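Local structure of serine-rich secreted cell wall anchored (LPXTG-motif ) protein (5NXK) at residues G88-S93 with D98-K103. The protein probably acts as an adhesin of the bacterial cell surface, its beta-solenoid binding region serving attachment to the host gut. Sequence-based numbering, arbitrary orientation.
Sequences GFVNMS and DTVTYK
Tyr102 reaches across to Phe89 and Val90 with its hydroxyl end. The ring's edge faces Val90, whose CG2 lies near the ring plane, 3.8 Å from Tyr102 OH. The same hydroxyl meets Phe89 at CB and, obliquely to that ring, at CD2, 3.9 Å from Tyr102 OH. Tyr102 CG stands anti to its own carbonyl carbon (chi1 -77°), which carries the long ring inward although its CB does not head straight for 88-93; a tyrosine is long enough to bridge this width. Beside it Val90 and Val100 lie alongside each other, pointing opposite ways, and touch through methyls, with Val90 CG1 3.8 Å from Val100 CG2. Compact branched side chains suit this spacing and the extended backbone alike. Where the strands converge, flexible Met92 takes over. Its side chain bends at chi3 (74°), laying SD 3.8 Å from Val100 CG2 and turning CE back to Asp98, where CE sits 3.2 Å from Asp98 O and also touches Asp98 CB. The backbone forms an inverse gamma turn centred on Met92, and Asp98 OD2 comes up to the Met92-Ser93 peptide, 3.4 Å from Met92 C. That buried carboxylate is paired with Lys122 through OD2 and accepts a hydrogen bond from Ser94 OG through OD1, so its charge is probably well compensated. The two strands run nearly antiparallel, at 154° between directions and 8.4 Å between axes, yet they face each other through side chains as opposing walls of one beta-solenoid coil, a pectate-lyase-like architecture. Strand 90-92 lies between strands 61-63 and 113-115 in one parallel sheet, while strand 97-102 runs between strands 71-77 and 122-127 in another, and the contact lies in the core between them.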
ATOM      1  N   GLY A  88      -0.168   2.365 -10.009  1.00 23.95           N
ATOM      2  CA  GLY A  88       0.725   1.502  -9.250  1.00 21.21           C
ATOM      3  C   GLY A  88       1.469   0.487 -10.084  1.00 26.76           C
ATOM      4  O   GLY A  88       1.143   0.292 -11.260  1.00 27.43           O
ATOM      5  N   PHE A  89       2.485  -0.140  -9.490  1.00 21.89           N
ATOM      6  CA  PHE A  89       3.130  -1.280 -10.118  1.00 25.13           C
ATOM      7  C   PHE A  89       2.127  -2.391 -10.233  1.00 27.76           C
ATOM      8  O   PHE A  89       2.013  -3.029 -11.282  1.00 29.66           O
ATOM      9  CB  PHE A  89       4.349  -1.778  -9.339  1.00 28.45           C
ATOM     10  CG  PHE A  89       5.088  -2.887 -10.050  1.00 30.80           C
ATOM     11  CD1 PHE A  89       5.982  -2.594 -11.085  1.00 34.90           C
ATOM     12  CD2 PHE A  89       4.876  -4.215  -9.712  1.00 25.66           C
ATOM     13  CE1 PHE A  89       6.652  -3.618 -11.765  1.00 35.41           C
ATOM     14  CE2 PHE A  89       5.544  -5.241 -10.383  1.00 28.63           C
ATOM     15  CZ  PHE A  89       6.432  -4.944 -11.408  1.00 33.41           C
ATOM     16  N   VAL A  90       1.415  -2.643  -9.136  1.00 28.16           N
ATOM     17  CA  VAL A  90       0.249  -3.516  -9.186  1.00 28.12           C
ATOM     18  C   VAL A  90      -1.035  -2.714  -9.010  1.00 31.95           C
ATOM     19  O   VAL A  90      -1.177  -1.874  -8.098  1.00 29.03           O
ATOM     20  CB  VAL A  90       0.271  -4.623  -8.127  1.00 27.22           C
ATOM     21  CG1 VAL A  90      -0.858  -5.618  -8.419  1.00 24.27           C
ATOM     22  CG2 VAL A  90       1.616  -5.336  -8.132  1.00 26.73           C
ATOM     23  N   ASN A  91      -1.959  -3.000  -9.917  1.00 28.65           N
ATOM     24  CA  ASN A  91      -3.277  -2.402  -9.958  1.00 27.72           C
ATOM     25  C   ASN A  91      -4.254  -3.514  -9.642  1.00 24.83           C
ATOM     26  O   ASN A  91      -4.484  -4.390 -10.460  1.00 25.30           O
ATOM     27  CB  ASN A  91      -3.546  -1.782 -11.338  1.00 28.06           C
ATOM     28  CG  ASN A  91      -4.981  -1.303 -11.513  1.00 31.25           C
ATOM     29  OD1 ASN A  91      -5.852  -1.570 -10.686  1.00 32.28           O
ATOM     30  ND2 ASN A  91      -5.230  -0.583 -12.609  1.00 32.59           N
ATOM     31  N   MET A  92      -4.824  -3.453  -8.445  1.00 23.22           N
ATOM     32  CA  MET A  92      -5.677  -4.495  -7.889  1.00 31.75           C
ATOM     33  C   MET A  92      -7.100  -4.194  -8.310  1.00 31.37           C
ATOM     34  O   MET A  92      -7.883  -3.635  -7.540  1.00 27.69           O
ATOM     35  CB  MET A  92      -5.535  -4.514  -6.362  1.00 27.27           C
ATOM     36  CG  MET A  92      -4.088  -4.769  -5.918  1.00 31.40           C
ATOM     37  SD  MET A  92      -3.790  -4.593  -4.128  1.00 34.09           S
ATOM     38  CE  MET A  92      -4.562  -6.094  -3.552  1.00 19.30           C
ATOM     39  N   SER A  93      -7.422  -4.541  -9.552  1.00 28.83           N
ATOM     40  CA  SER A  93      -8.700  -4.155 -10.135  1.00 28.56           C
ATOM     41  C   SER A  93      -9.679  -5.314 -10.352  1.00 29.27           C
ATOM     42  O   SER A  93     -10.623  -5.179 -11.126  1.00 28.07           O
ATOM     43  CB  SER A  93      -8.456  -3.441 -11.473  1.00 30.33           C
ATOM     44  OG  SER A  93      -8.181  -2.064 -11.279  1.00 33.43           O
ATOM     45  N   ASP A  98      -8.271  -9.667  -4.306  1.00 22.41           N
ATOM     46  CA  ASP A  98      -6.865  -9.554  -4.709  1.00 21.74           C
ATOM     47  C   ASP A  98      -6.022  -9.387  -3.455  1.00 25.72           C
ATOM     48  O   ASP A  98      -6.322  -8.540  -2.607  1.00 23.73           O
ATOM     49  CB  ASP A  98      -6.599  -8.340  -5.601  1.00 22.23           C
ATOM     50  CG  ASP A  98      -7.268  -8.429  -6.947  1.00 26.26           C
ATOM     51  OD1 ASP A  98      -7.293  -9.525  -7.539  1.00 30.24           O
ATOM     52  OD2 ASP A  98      -7.765  -7.382  -7.405  1.00 27.94           O
ATOM     53  N   THR A  99      -4.961 -10.166  -3.359  1.00 25.14           N
ATOM     54  CA  THR A  99      -4.004 -10.051  -2.277  1.00 30.03           C
ATOM     55  C   THR A  99      -2.613  -9.944  -2.888  1.00 31.10           C
ATOM     56  O   THR A  99      -2.251 -10.765  -3.719  1.00 29.67           O
ATOM     57  CB  THR A  99      -4.099 -11.254  -1.332  1.00 27.57           C
ATOM     58  OG1 THR A  99      -5.419 -11.291  -0.760  1.00 31.21           O
ATOM     59  CG2 THR A  99      -3.064 -11.150  -0.216  1.00 30.94           C
ATOM     60  N   VAL A 100      -1.867  -8.904  -2.508  1.00 24.92           N
ATOM     61  CA  VAL A 100      -0.512  -8.682  -2.993  1.00 19.06           C
ATOM     62  C   VAL A 100       0.442  -8.733  -1.801  1.00 25.28           C
ATOM     63  O   VAL A 100       0.193  -8.130  -0.734  1.00 23.74           O
ATOM     64  CB  VAL A 100      -0.368  -7.321  -3.722  1.00 23.25           C
ATOM     65  CG1 VAL A 100       1.091  -7.058  -4.088  1.00 21.04           C
ATOM     66  CG2 VAL A 100      -1.277  -7.259  -4.965  1.00 23.28           C
ATOM     67  N   THR A 101       1.530  -9.464  -1.964  1.00 26.39           N
ATOM     68  CA  THR A 101       2.538  -9.571  -0.928  1.00 29.66           C
ATOM     69  C   THR A 101       3.885  -9.151  -1.483  1.00 26.58           C
ATOM     70  O   THR A 101       4.339  -9.692  -2.491  1.00 28.27           O
ATOM     71  CB  THR A 101       2.614 -11.007  -0.381  1.00 28.14           C
ATOM     72  OG1 THR A 101       1.363 -11.332   0.218  1.00 31.00           O
ATOM     73  CG2 THR A 101       3.725 -11.146   0.664  1.00 26.32           C
ATOM     74  N   TYR A 102       4.501  -8.163  -0.844  1.00 22.90           N
ATOM     75  CA  TYR A 102       5.866  -7.759  -1.160  1.00 25.66           C
ATOM     76  C   TYR A 102       6.779  -8.276  -0.068  1.00 23.82           C
ATOM     77  O   TYR A 102       6.619  -7.913   1.094  1.00 28.05           O
ATOM     78  CB  TYR A 102       6.008  -6.239  -1.242  1.00 24.35           C
ATOM     79  CG  TYR A 102       5.499  -5.563  -2.498  1.00 27.02           C
ATOM     80  CD1 TYR A 102       4.968  -6.289  -3.559  1.00 25.56           C
ATOM     81  CD2 TYR A 102       5.552  -4.176  -2.611  1.00 26.23           C
ATOM     82  CE1 TYR A 102       4.516  -5.641  -4.717  1.00 22.11           C
ATOM     83  CE2 TYR A 102       5.103  -3.527  -3.744  1.00 31.42           C
ATOM     84  CZ  TYR A 102       4.586  -4.266  -4.793  1.00 28.75           C
ATOM     85  OH  TYR A 102       4.138  -3.597  -5.906  1.00 28.82           O
ATOM     86  N   LYS A 103       7.736  -9.118  -0.421  1.00 23.72           N
ATOM     87  CA  LYS A 103       8.685  -9.604   0.567  1.00 22.26           C
ATOM     88  C   LYS A 103      10.115  -9.245   0.156  1.00 30.39           C
ATOM     89  O   LYS A 103      10.542  -9.573  -0.952  1.00 28.33           O
ATOM     90  CB  LYS A 103       8.529 -11.103   0.761  1.00 26.23           C
ATOM     91  CG  LYS A 103       9.579 -11.713   1.682  1.00 38.23           C
ATOM     92  CD  LYS A 103       9.368 -13.223   1.829  1.00 42.49           C
ATOM     93  CE  LYS A 103      10.380 -13.856   2.795  1.00 52.68           C
ATOM     94  NZ  LYS A 103       9.961 -15.250   3.163  1.00 58.72           N
TER